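Local atomic coordinates of EDTA monooxygenase (PDB entry 5DQP), a protein that probably works as an FMN-dependent, luciferase-like monooxygenase that uses molecular oxygen in the bacterial breakdown of EDTA. Residues A[260-265]-A[420-425]; A[235-240]-A[369-374]; A[44-49]-A[84-89]. One frame throughout, in Å; residues are numbered along the deposited sequence.

Contact 1: A[260-265]-A[420-425]; sequences STLVLP and ERLGLP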
ATOM      1  N   SER A 260     -15.049   4.136  23.557  1.00 33.56           N
ATOM      2  CA  SER A 260     -14.963   4.158  22.108  1.00 29.73           C
ATOM      3  C   SER A 260     -13.825   5.029  21.578  1.00 30.13           C
ATOM      4  O   SER A 260     -13.502   4.930  20.393  1.00 29.86           O
ATOM      5  CB  SER A 260     -16.282   4.680  21.540  1.00 30.83           C
ATOM      6  OG  SER A 260     -16.404   6.062  21.890  1.00 35.18           O
ATOM      7  N   THR A 261     -13.215   5.872  22.420  1.00 26.41           N
ATOM      8  CA  THR A 261     -12.401   7.003  21.989  1.00 26.88           C
ATOM      9  C   THR A 261     -11.178   7.170  22.889  1.00 24.56           C
ATOM     10  O   THR A 261     -11.300   7.281  24.113  1.00 25.84           O
ATOM     11  CB  THR A 261     -13.232   8.301  22.009  1.00 33.17           C
ATOM     12  OG1 THR A 261     -14.337   8.187  21.097  1.00 35.25           O
ATOM     13  CG2 THR A 261     -12.369   9.516  21.643  1.00 29.42           C
ATOM     14  N   LEU A 262     -10.008   7.200  22.272  1.00 26.86           N
ATOM     15  CA  LEU A 262      -8.756   7.550  22.920  1.00 24.37           C
ATOM     16  C   LEU A 262      -8.252   8.853  22.315  1.00 21.92           C
ATOM     17  O   LEU A 262      -8.347   9.049  21.098  1.00 20.11           O
ATOM     18  CB  LEU A 262      -7.721   6.432  22.737  1.00 24.39           C
ATOM     19  CG  LEU A 262      -8.114   5.033  23.241  1.00 27.44           C
ATOM     20  CD1 LEU A 262      -7.079   4.033  22.768  1.00 25.79           C
ATOM     21  CD2 LEU A 262      -8.180   5.016  24.755  1.00 24.34           C
ATOM     22  N   VAL A 263      -7.751   9.755  23.171  1.00 20.57           N
ATOM     23  CA  VAL A 263      -7.126  11.010  22.759  1.00 16.66           C
ATOM     24  C   VAL A 263      -5.624  10.936  23.033  1.00 17.47           C
ATOM     25  O   VAL A 263      -5.197  10.659  24.167  1.00 21.22           O
ATOM     26  CB  VAL A 263      -7.751  12.221  23.483  1.00 22.64           C
ATOM     27  CG1 VAL A 263      -7.046  13.520  23.085  1.00 19.18           C
ATOM     28  CG2 VAL A 263      -9.241  12.309  23.205  1.00 17.47           C
ATOM     29  N   LEU A 264      -4.823  11.219  22.011  1.00 19.04           N
ATOM     30  CA  LEU A 264      -3.361  11.169  22.106  1.00 16.03           C
ATOM     31  C   LEU A 264      -2.778  12.495  21.630  1.00 17.35           C
ATOM     32  O   LEU A 264      -2.693  12.726  20.411  1.00 16.80           O
ATOM     33  CB  LEU A 264      -2.778  10.025  21.283  1.00 17.54           C
ATOM     34  CG  LEU A 264      -3.474   8.673  21.286  1.00 18.00           C
ATOM     35  CD1 LEU A 264      -2.596   7.655  20.581  1.00 20.87           C
ATOM     36  CD2 LEU A 264      -3.793   8.218  22.698  1.00 19.13           C
ATOM     37  N   PRO A 265      -2.379  13.383  22.550  1.00 17.82           N
ATOM     38  CA  PRO A 265      -1.618  14.572  22.153  1.00 21.43           C
ATOM     39  C   PRO A 265      -0.279  14.179  21.550  1.00 19.99           C
ATOM     40  O   PRO A 265       0.337  13.192  21.949  1.00 18.38           O
ATOM     41  CB  PRO A 265      -1.435  15.338  23.474  1.00 17.36           C
ATOM     42  CG  PRO A 265      -2.493  14.812  24.392  1.00 16.15           C
ATOM     43  CD  PRO A 265      -2.558  13.335  24.014  1.00 17.48           C
ATOM     44  N   GLU A 420      -7.886  -4.796  19.641  1.00 21.45           N
ATOM     45  CA  GLU A 420      -7.932  -5.377  20.986  1.00 26.16           C
ATOM     46  C   GLU A 420      -6.860  -4.793  21.902  1.00 22.30           C
ATOM     47  O   GLU A 420      -7.106  -4.576  23.093  1.00 22.38           O
ATOM     48  CB  GLU A 420      -7.803  -6.904  20.899  1.00 31.08           C
ATOM     49  CG  GLU A 420      -8.992  -7.541  20.164  1.00 40.71           C
ATOM     50  CD  GLU A 420      -8.805  -9.022  19.820  1.00 60.11           C
ATOM     51  OE1 GLU A 420      -7.698  -9.403  19.377  1.00 36.82           O
ATOM     52  OE2 GLU A 420      -9.779  -9.802  19.975  1.00 51.18           O
ATOM     53  N   ARG A 421      -5.661  -4.532  21.375  1.00 23.13           N
ATOM     54  CA  ARG A 421      -4.631  -3.857  22.169  1.00 23.84           C
ATOM     55  C   ARG A 421      -5.138  -2.529  22.744  1.00 23.49           C
ATOM     56  O   ARG A 421      -4.883  -2.194  23.911  1.00 23.70           O
ATOM     57  CB  ARG A 421      -3.387  -3.635  21.299  1.00 20.74           C
ATOM     58  CG  ARG A 421      -2.227  -2.919  22.021  1.00 24.32           C
ATOM     59  CD  ARG A 421      -0.951  -3.021  21.219  1.00 21.39           C
ATOM     60  NE  ARG A 421      -0.679  -4.392  20.792  1.00 18.84           N
ATOM     61  CZ  ARG A 421      -0.034  -4.699  19.673  1.00 22.12           C
ATOM     62  NH1 ARG A 421       0.403  -3.720  18.887  1.00 17.57           N
ATOM     63  NH2 ARG A 421       0.190  -5.971  19.345  1.00 21.49           N
ATOM     64  N   LEU A 422      -5.876  -1.769  21.940  1.00 21.97           N
ATOM     65  CA  LEU A 422      -6.384  -0.460  22.344  1.00 23.59           C
ATOM     66  C   LEU A 422      -7.636  -0.528  23.214  1.00 25.47           C
ATOM     67  O   LEU A 422      -8.096   0.519  23.674  1.00 25.79           O
ATOM     68  CB  LEU A 422      -6.677   0.376  21.095  1.00 20.81           C
ATOM     69  CG  LEU A 422      -5.401   0.660  20.312  1.00 20.48           C
ATOM     70  CD1 LEU A 422      -5.711   1.530  19.113  1.00 20.87           C
ATOM     71  CD2 LEU A 422      -4.427   1.361  21.239  1.00 22.59           C
ATOM     72  N   GLY A 423      -8.207  -1.714  23.439  1.00 24.70           N
ATOM     73  CA  GLY A 423      -9.362  -1.810  24.306  1.00 22.97           C
ATOM     74  C   GLY A 423     -10.637  -1.292  23.688  1.00 27.41           C
ATOM     75  O   GLY A 423     -11.546  -0.906  24.414  1.00 31.71           O
ATOM     76  N   LEU A 424     -10.734  -1.283  22.357  1.00 24.97           N
ATOM     77  CA  LEU A 424     -11.850  -0.693  21.628  1.00 28.03           C
ATOM     78  C   LEU A 424     -12.967  -1.706  21.384  1.00 26.49           C
ATOM     79  O   LEU A 424     -12.735  -2.916  21.380  1.00 26.04           O
ATOM     80  CB  LEU A 424     -11.354  -0.134  20.298  1.00 17.86           C
ATOM     81  CG  LEU A 424     -10.441   1.101  20.374  1.00 19.86           C
ATOM     82  CD1 LEU A 424      -9.809   1.333  19.006  1.00 19.41           C
ATOM     83  CD2 LEU A 424     -11.196   2.379  20.867  1.00 20.28           C
ATOM     84  N   PRO A 425     -14.199  -1.226  21.182  1.00 29.27           N
ATOM     85  CA  PRO A 425     -15.309  -2.129  20.839  1.00 32.08           C
ATOM     86  C   PRO A 425     -14.990  -2.970  19.616  1.00 27.27           C
ATOM     87  O   PRO A 425     -14.427  -2.478  18.636  1.00 28.26           O
ATOM     88  CB  PRO A 425     -16.472  -1.172  20.536  1.00 28.41           C
ATOM     89  CG  PRO A 425     -16.025   0.180  20.982  1.00 31.18           C
ATOM     90  CD  PRO A 425     -14.543   0.184  20.949  1.00 30.77           C
TER

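Contact 2: A[235-240]-A[369-374]; sequences GSKPAG and LIDWWQ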
ATOM      1  N   GLY A 235      -1.069  21.434  24.011  1.00 22.76           N
ATOM      2  CA  GLY A 235      -1.169  22.813  24.450  1.00 19.34           C
ATOM      3  C   GLY A 235      -1.162  22.801  25.958  1.00 22.73           C
ATOM      4  O   GLY A 235      -0.319  22.130  26.573  1.00 22.31           O
ATOM      5  N   SER A 236      -2.114  23.487  26.575  1.00 19.76           N
ATOM      6  CA  SER A 236      -2.126  23.511  28.028  1.00 20.11           C
ATOM      7  C   SER A 236      -2.764  22.236  28.555  1.00 18.80           C
ATOM      8  O   SER A 236      -3.606  21.634  27.898  1.00 20.81           O
ATOM      9  CB  SER A 236      -2.883  24.728  28.551  1.00 20.18           C
ATOM     10  OG  SER A 236      -4.289  24.513  28.478  1.00 22.86           O
ATOM     11  N   LYS A 237      -2.319  21.811  29.735  1.00 21.44           N
ATOM     12  CA  LYS A 237      -2.947  20.670  30.389  1.00 19.49           C
ATOM     13  C   LYS A 237      -4.433  20.893  30.653  1.00 21.83           C
ATOM     14  O   LYS A 237      -5.215  19.956  30.421  1.00 23.25           O
ATOM     15  CB  LYS A 237      -2.204  20.349  31.688  1.00 24.12           C
ATOM     16  CG  LYS A 237      -2.652  19.066  32.372  1.00 25.08           C
ATOM     17  CD  LYS A 237      -1.534  18.533  33.233  1.00 31.20           C
ATOM     18  CE  LYS A 237      -1.988  18.195  34.640  1.00 37.90           C
ATOM     19  NZ  LYS A 237      -1.844  19.388  35.494  1.00 45.69           N
ATOM     20  N   PRO A 238      -4.888  22.059  31.148  1.00 24.99           N
ATOM     21  CA  PRO A 238      -6.346  22.264  31.289  1.00 19.92           C
ATOM     22  C   PRO A 238      -7.098  22.173  29.975  1.00 23.95           C
ATOM     23  O   PRO A 238      -8.141  21.518  29.903  1.00 25.44           O
ATOM     24  CB  PRO A 238      -6.444  23.672  31.895  1.00 25.86           C
ATOM     25  CG  PRO A 238      -5.165  23.814  32.662  1.00 27.42           C
ATOM     26  CD  PRO A 238      -4.121  23.155  31.780  1.00 21.62           C
ATOM     27  N   ALA A 239      -6.605  22.817  28.922  1.00 20.71           N
ATOM     28  CA  ALA A 239      -7.232  22.623  27.627  1.00 23.60           C
ATOM     29  C   ALA A 239      -7.100  21.173  27.159  1.00 25.10           C
ATOM     30  O   ALA A 239      -7.920  20.707  26.369  1.00 26.77           O
ATOM     31  CB  ALA A 239      -6.633  23.592  26.610  1.00 19.54           C
ATOM     32  N   GLY A 240      -6.101  20.439  27.646  1.00 20.05           N
ATOM     33  CA  GLY A 240      -6.036  19.018  27.339  1.00 22.43           C
ATOM     34  C   GLY A 240      -7.183  18.248  27.966  1.00 23.17           C
ATOM     35  O   GLY A 240      -7.819  17.418  27.315  1.00 19.60           O
ATOM     36  N   LEU A 369       4.603  13.070  30.961  1.00 18.77           N
ATOM     37  CA  LEU A 369       3.624  12.148  30.380  1.00 19.05           C
ATOM     38  C   LEU A 369       2.665  11.622  31.440  1.00 17.47           C
ATOM     39  O   LEU A 369       1.448  11.611  31.237  1.00 16.32           O
ATOM     40  CB  LEU A 369       4.321  10.984  29.680  1.00 16.30           C
ATOM     41  CG  LEU A 369       5.222  11.448  28.520  1.00 21.59           C
ATOM     42  CD1 LEU A 369       5.754  10.266  27.696  1.00 22.25           C
ATOM     43  CD2 LEU A 369       4.521  12.430  27.618  1.00 14.60           C
ATOM     44  N   ILE A 370       3.203  11.153  32.569  1.00 19.41           N
ATOM     45  CA  ILE A 370       2.366  10.571  33.614  1.00 15.72           C
ATOM     46  C   ILE A 370       1.460  11.634  34.205  1.00 22.00           C
ATOM     47  O   ILE A 370       0.312  11.359  34.578  1.00 20.07           O
ATOM     48  CB  ILE A 370       3.232   9.932  34.712  1.00 24.90           C
ATOM     49  CG1 ILE A 370       4.025   8.732  34.173  1.00 24.47           C
ATOM     50  CG2 ILE A 370       2.359   9.550  35.921  1.00 19.46           C
ATOM     51  CD1 ILE A 370       4.974   8.078  35.219  1.00 17.96           C
ATOM     52  N   ASP A 371       1.963  12.863  34.312  1.00 20.30           N
ATOM     53  CA  ASP A 371       1.145  13.943  34.838  1.00 21.88           C
ATOM     54  C   ASP A 371      -0.085  14.164  33.969  1.00 24.05           C
ATOM     55  O   ASP A 371      -1.216  14.220  34.471  1.00 21.81           O
ATOM     56  CB  ASP A 371       1.967  15.234  34.936  1.00 22.89           C
ATOM     57  CG  ASP A 371       1.187  16.352  35.643  1.00 30.92           C
ATOM     58  OD1 ASP A 371       0.512  16.038  36.648  1.00 29.82           O
ATOM     59  OD2 ASP A 371       1.205  17.517  35.190  1.00 34.29           O
ATOM     60  N   TRP A 372       0.113  14.272  32.651  1.00 21.36           N
ATOM     61  CA  TRP A 372      -1.029  14.458  31.759  1.00 18.73           C
ATOM     62  C   TRP A 372      -1.953  13.255  31.796  1.00 24.12           C
ATOM     63  O   TRP A 372      -3.181  13.396  31.905  1.00 20.40           O
ATOM     64  CB  TRP A 372      -0.564  14.700  30.328  1.00 18.51           C
ATOM     65  CG  TRP A 372      -0.229  16.134  30.022  1.00 21.48           C
ATOM     66  CD1 TRP A 372       0.688  16.914  30.661  1.00 16.25           C
ATOM     67  CD2 TRP A 372      -0.773  16.933  28.965  1.00 18.92           C
ATOM     68  NE1 TRP A 372       0.753  18.154  30.066  1.00 25.78           N
ATOM     69  CE2 TRP A 372      -0.137  18.194  29.026  1.00 23.79           C
ATOM     70  CE3 TRP A 372      -1.739  16.712  27.983  1.00 21.68           C
ATOM     71  CZ2 TRP A 372      -0.432  19.224  28.135  1.00 20.43           C
ATOM     72  CZ3 TRP A 372      -2.038  17.732  27.096  1.00 20.20           C
ATOM     73  CH2 TRP A 372      -1.382  18.978  27.176  1.00 19.51           C
ATOM     74  N   TRP A 373      -1.367  12.055  31.693  1.00 16.86           N
ATOM     75  CA  TRP A 373      -2.157  10.839  31.527  1.00 20.59           C
ATOM     76  C   TRP A 373      -3.082  10.604  32.712  1.00 22.14           C
ATOM     77  O   TRP A 373      -4.263  10.275  32.531  1.00 21.05           O
ATOM     78  CB  TRP A 373      -1.232   9.633  31.324  1.00 17.19           C
ATOM     79  CG  TRP A 373      -1.948   8.303  31.461  1.00 21.41           C
ATOM     80  CD1 TRP A 373      -2.746   7.691  30.532  1.00 22.27           C
ATOM     81  CD2 TRP A 373      -1.906   7.429  32.584  1.00 19.84           C
ATOM     82  NE1 TRP A 373      -3.213   6.497  31.016  1.00 21.90           N
ATOM     83  CE2 TRP A 373      -2.709   6.310  32.275  1.00 24.80           C
ATOM     84  CE3 TRP A 373      -1.267   7.483  33.832  1.00 19.24           C
ATOM     85  CZ2 TRP A 373      -2.904   5.267  33.168  1.00 22.22           C
ATOM     86  CZ3 TRP A 373      -1.463   6.451  34.713  1.00 26.04           C
ATOM     87  CH2 TRP A 373      -2.254   5.344  34.371  1.00 25.05           C
ATOM     88  N   GLN A 374      -2.567  10.785  33.933  1.00 20.66           N
ATOM     89  CA  GLN A 374      -3.354  10.483  35.124  1.00 28.31           C
ATOM     90  C   GLN A 374      -4.421  11.532  35.403  1.00 28.99           C
ATOM     91  O   GLN A 374      -5.472  11.214  35.965  1.00 32.77           O
ATOM     92  CB  GLN A 374      -2.441  10.352  36.342  1.00 29.59           C
ATOM     93  CG  GLN A 374      -3.030   9.473  37.409  1.00 36.00           C
ATOM     94  CD  GLN A 374      -2.034   9.200  38.485  1.00 44.02           C
ATOM     95  OE1 GLN A 374      -1.589  10.121  39.167  1.00 53.64           O
ATOM     96  NE2 GLN A 374      -1.654   7.935  38.645  1.00 44.37           N
TER

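Contact 3: A[44-49]-A[84-89]; sequences IARRGR and GRVPDI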
ATOM      1  N   ILE A  44      12.789  -0.966  16.780  1.00 15.66           N
ATOM      2  CA  ILE A  44      13.028  -0.237  18.023  1.00 20.22           C
ATOM      3  C   ILE A  44      11.712  -0.006  18.769  1.00 18.63           C
ATOM      4  O   ILE A  44      11.622  -0.229  19.980  1.00 20.13           O
ATOM      5  CB  ILE A  44      13.770   1.081  17.742  1.00 23.77           C
ATOM      6  CG1 ILE A  44      15.235   0.793  17.382  1.00 20.37           C
ATOM      7  CG2 ILE A  44      13.660   2.052  18.939  1.00 19.73           C
ATOM      8  CD1 ILE A  44      15.933   2.000  16.729  1.00 24.22           C
ATOM      9  N   ALA A  45      10.672   0.447  18.064  1.00 19.37           N
ATOM     10  CA  ALA A  45       9.387   0.653  18.729  1.00 19.92           C
ATOM     11  C   ALA A  45       8.828  -0.667  19.259  1.00 17.69           C
ATOM     12  O   ALA A  45       8.243  -0.713  20.348  1.00 20.27           O
ATOM     13  CB  ALA A  45       8.398   1.327  17.767  1.00 18.23           C
ATOM     14  N   ARG A  46       9.017  -1.757  18.514  1.00 20.39           N
ATOM     15  CA  ARG A  46       8.547  -3.066  18.977  1.00 22.70           C
ATOM     16  C   ARG A  46       9.235  -3.478  20.275  1.00 21.75           C
ATOM     17  O   ARG A  46       8.582  -3.965  21.209  1.00 19.35           O
ATOM     18  CB  ARG A  46       8.791  -4.115  17.895  1.00 21.35           C
ATOM     19  CG  ARG A  46       8.203  -5.496  18.189  1.00 26.06           C
ATOM     20  CD  ARG A  46       8.819  -6.517  17.220  1.00 32.39           C
ATOM     21  NE  ARG A  46       8.703  -7.867  17.732  1.00 37.56           N
ATOM     22  CZ  ARG A  46       9.504  -8.389  18.653  1.00 50.09           C
ATOM     23  NH1 ARG A  46      10.491  -7.664  19.175  1.00 37.74           N
ATOM     24  NH2 ARG A  46       9.309  -9.639  19.058  1.00 64.50           N
ATOM     25  N   ARG A  47      10.552  -3.272  20.352  1.00 18.49           N
ATOM     26  CA  ARG A  47      11.295  -3.553  21.583  1.00 24.97           C
ATOM     27  C   ARG A  47      10.771  -2.731  22.767  1.00 23.37           C
ATOM     28  O   ARG A  47      10.736  -3.231  23.898  1.00 23.52           O
ATOM     29  CB  ARG A  47      12.791  -3.302  21.363  1.00 20.21           C
ATOM     30  CG  ARG A  47      13.628  -3.362  22.650  1.00 29.45           C
ATOM     31  CD  ARG A  47      15.126  -3.229  22.367  1.00 30.96           C
ATOM     32  NE  ARG A  47      15.598  -1.838  22.406  1.00 31.44           N
ATOM     33  CZ  ARG A  47      16.095  -1.182  21.364  1.00 28.97           C
ATOM     34  NH1 ARG A  47      16.205  -1.784  20.185  1.00 30.74           N
ATOM     35  NH2 ARG A  47      16.497   0.075  21.503  1.00 33.09           N
ATOM     36  N   GLY A  48      10.315  -1.502  22.527  1.00 18.63           N
ATOM     37  CA  GLY A  48       9.673  -0.716  23.564  1.00 17.51           C
ATOM     38  C   GLY A  48       8.226  -1.046  23.855  1.00 23.19           C
ATOM     39  O   GLY A  48       7.640  -0.439  24.762  1.00 21.03           O
ATOM     40  N   ARG A  49       7.633  -2.003  23.133  1.00 18.32           N
ATOM     41  CA  ARG A  49       6.194  -2.283  23.214  1.00 18.81           C
ATOM     42  C   ARG A  49       5.334  -1.080  22.823  1.00 20.61           C
ATOM     43  O   ARG A  49       4.198  -0.935  23.290  1.00 14.22           O
ATOM     44  CB  ARG A  49       5.786  -2.759  24.609  1.00 21.01           C
ATOM     45  CG  ARG A  49       6.619  -3.883  25.174  1.00 21.85           C
ATOM     46  CD  ARG A  49       6.771  -5.048  24.199  1.00 23.01           C
ATOM     47  NE  ARG A  49       7.634  -6.076  24.781  1.00 29.22           N
ATOM     48  CZ  ARG A  49       8.645  -6.673  24.158  1.00 33.28           C
ATOM     49  NH1 ARG A  49       8.961  -6.361  22.904  1.00 24.47           N
ATOM     50  NH2 ARG A  49       9.340  -7.600  24.802  1.00 37.55           N
ATOM     51  N   GLY A  84       4.898  -6.894   7.171  1.00 26.36           N
ATOM     52  CA  GLY A  84       5.303  -8.181   6.634  1.00 21.27           C
ATOM     53  C   GLY A  84       6.535  -8.731   7.321  1.00 28.02           C
ATOM     54  O   GLY A  84       6.720  -9.946   7.385  1.00 29.83           O
ATOM     55  N   ARG A  85       7.374  -7.848   7.869  1.00 24.98           N
ATOM     56  CA  ARG A  85       8.680  -8.175   8.423  1.00 27.77           C
ATOM     57  C   ARG A  85       8.746  -8.067   9.942  1.00 27.80           C
ATOM     58  O   ARG A  85       9.402  -8.887  10.589  1.00 35.06           O
ATOM     59  CB  ARG A  85       9.749  -7.254   7.814  1.00 27.86           C
ATOM     60  CG  ARG A  85      11.083  -7.282   8.576  1.00 41.37           C
ATOM     61  CD  ARG A  85      12.096  -8.207   7.915  1.00 36.31           C
ATOM     62  NE  ARG A  85      12.255  -7.837   6.510  1.00 38.46           N
ATOM     63  CZ  ARG A  85      13.277  -7.151   6.011  1.00 37.23           C
ATOM     64  NH1 ARG A  85      13.304  -6.867   4.716  1.00 34.23           N
ATOM     65  NH2 ARG A  85      14.276  -6.758   6.799  1.00 42.34           N
ATOM     66  N   VAL A  86       8.096  -7.082  10.537  1.00 22.30           N
ATOM     67  CA  VAL A  86       8.157  -6.827  11.973  1.00 25.66           C
ATOM     68  C   VAL A  86       6.833  -7.271  12.592  1.00 21.98           C
ATOM     69  O   VAL A  86       5.786  -6.717  12.248  1.00 22.16           O
ATOM     70  CB  VAL A  86       8.431  -5.345  12.253  1.00 26.48           C
ATOM     71  CG1 VAL A  86       8.626  -5.100  13.742  1.00 24.73           C
ATOM     72  CG2 VAL A  86       9.659  -4.868  11.432  1.00 23.71           C
ATOM     73  N   PRO A  87       6.831  -8.241  13.504  1.00 26.04           N
ATOM     74  CA  PRO A  87       5.586  -8.659  14.163  1.00 25.21           C
ATOM     75  C   PRO A  87       5.157  -7.697  15.271  1.00 22.59           C
ATOM     76  O   PRO A  87       5.859  -6.749  15.617  1.00 23.17           O
ATOM     77  CB  PRO A  87       5.947 -10.026  14.741  1.00 25.76           C
ATOM     78  CG  PRO A  87       7.417  -9.925  15.025  1.00 28.21           C
ATOM     79  CD  PRO A  87       7.989  -9.049  13.927  1.00 24.52           C
ATOM     80  N   ASP A  88       3.945  -7.939  15.787  1.00 17.99           N
ATOM     81  CA  ASP A  88       3.433  -7.329  17.014  1.00 25.74           C
ATOM     82  C   ASP A  88       2.984  -5.880  16.856  1.00 21.40           C
ATOM     83  O   ASP A  88       1.841  -5.542  17.145  1.00 19.05           O
ATOM     84  CB  ASP A  88       4.489  -7.402  18.122  1.00 22.41           C
ATOM     85  CG  ASP A  88       4.795  -8.832  18.549  1.00 30.59           C
ATOM     86  OD1 ASP A  88       3.859  -9.665  18.648  1.00 29.39           O
ATOM     87  OD2 ASP A  88       5.980  -9.114  18.798  1.00 31.83           O
ATOM     88  N   ILE A  89       3.886  -4.998  16.450  1.00 21.65           N
ATOM     89  CA  ILE A  89       3.574  -3.585  16.543  1.00 19.49           C
ATOM     90  C   ILE A  89       2.497  -3.221  15.538  1.00 16.11           C
ATOM     91  O   ILE A  89       2.512  -3.676  14.386  1.00 22.32           O
ATOM     92  CB  ILE A  89       4.841  -2.751  16.334  1.00 20.66           C
ATOM     93  CG1 ILE A  89       4.503  -1.278  16.561  1.00 16.09           C
ATOM     94  CG2 ILE A  89       5.436  -3.069  14.983  1.00 19.68           C
ATOM     95  CD1 ILE A  89       5.661  -0.498  16.979  1.00 19.44           C
TER
HETATM   96  O   HOH W   1       6.778 -11.379  18.879  1.00 39.49           O

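Contact 1: A[260-265]-A[420-425]
Leu262 and Leu422 both hold CG anti to their own carbonyl carbon, beside the backbone N (chi1 -57° and -64°), and the second torsion of each is extended, which carries the methyl CD1 of Leu262 across to the other leucine. There CD1 of Leu262 rests 4.0 Å from CB of Leu422 and 4.1 Å from its CD2, the two branches meeting at a slant. The same methyl also lies 3.8 Å from the carbonyl O of Leu422. Two residues further on in one segment and two back in the other, methyl CD2 of Leu424 sits 3.5 Å from the carbonyl O of Ser260, a carbon-to-oxygen approach. Pro425 adds ring carbon CD, 4.2 Å from CA of Ser260. No hydrogen bond joins the two segments, which run nearly antiparallel where they touch (162° between their directions), so the contact probably rests on apolar packing. The hydroxyls of Ser260 and Thr261 pair with each other on the side facing away from the leucines. Gly423, at positive phi, ends helix 418-421 with a Schellman motif, and this turn of the chain sends Leu424 and Pro425 along Ser260. The contact lies at the N-terminal ends of the strands of a TIM barrel, away from the predicted FMN sites. Strand 262-271 enters the barrel here, between strands 229-233 and 380-383. Leu422 touches Ile229 and Tyr7 at the starts of two other strands, Leu262 shares Tyr7, and helix 237-253 packs against Ser260, Thr261 and Val263.

Contact 2: A[235-240]-A[369-374]
Trp372 packs flat against the first turn of helix 237-253, an aromatic contact with backbone and lysine that joins two helices of the barrel's outer layer. CA of Lys237 stands over one face of the six-membered ring, 4.0 Å from its centroid and 24° off the normal, a CH-pi contact displaced toward the rim. From there the lysine chain runs past the indole in the opposite sense, with CD 3.8 Å from CD1 of Trp372. At the ring edge, in plane, the carbonyl O of Gly235 lies 3.3 Å from CZ2; Arg354 also donates to this oxygen. Ser236 is the N-cap residue of a helix that follows strand 229-233 in a beta-alpha unit of the TIM barrel, while Trp372 belongs to helix 362-374, which leads toward strand 380-383. CA of Gly240 comes 4.2 Å from CZ3 of Trp372, and a side chain at that glycine would run into the ring. Bends at chi3 and chi4 of Lys237 carry its end round to Asp371, where NZ forms a long salt bridge of 3.6 Å to OD2, although CE is nearer at 3.3 Å. Lys237 NZ also makes a long, weak ion pair with Asp375, and its charge probably eases the closeness of Asp375 to Asp371.

Contact 3: A[44-49]-A[84-89]
Arg46, in the last turn of helix 35-47, reaches across to Pro87 and Asp88 in the turn that leads from helix 75-85 into strand 90-96 of the TIM barrel. Its CG is anti to the backbone N and the chain stays extended to NE, which lays the aliphatic part along the turn: CD is 3.8 Å from CG1 of Val86 and 3.4 Å from the carbonyl O of Pro87, which lies at the edge of the guanidinium, in its plane. NE binds OD2 of Asp88 at 3.2 Å, a weak, strongly bent hydrogen bond (121° at the hydrogen) within a salt bridge. A water accepts from NH2 of Arg46 at 3.1 Å; its link to OD2 of Asp88 is modelled too short to be trusted. A leucine in place of Arg46 would probably leave the carboxylate of Asp88 without its charged partner and Pro87 without the guanidinium edge beside its carbonyl. The carbonyl O of Arg46 takes two donors from opposite faces of its plane: N of Arg49 at 2.9 Å, in the Schellman motif that ends the helix, and, as an added side-chain bond, NH1 of Arg49 at 3.0 Å; NE of Arg49 is satisfied by the carbonyl of Arg411. Asp88 is the middle residue of a classic gamma-turn (phi 76°, psi -60°), closed by N of Ile89 donating to O of Pro87 at 2.8 Å. Its own carbonyl accepts from Arg421, and those of Val86 and Ile89 accept from Arg119. NE of Arg85 donates to the carbonyl O of Gly84 of the second subunit, and the same bond runs back from that subunit. Methyl CD1 of Ile89 presses on CB of Ala45 at 3.4 Å, tighter than ordinary carbon contact.

Contact 3 comes first along the chain, closing a loop of 34 residues that takes in strand 52-55 and most of helix 75-85, and it is complete before the other two begin. Contact 2 then opens at 235-240 and contact 1 at 260-265; contact 2 closes at 369-374 and contact 1 at 420-425, so these two long loops cross. Their centres are about 17 Å apart, yet they touch where CG of Pro265 meets CZ3 of Trp372 at 4.0 Å. The C-terminal segment 420-425 also reaches contact 3, with NH2 of Arg421 2.8 Å from O of Asp88, probably a hydrogen bond. It thereby ties the early beta-alpha units to strand 262-271.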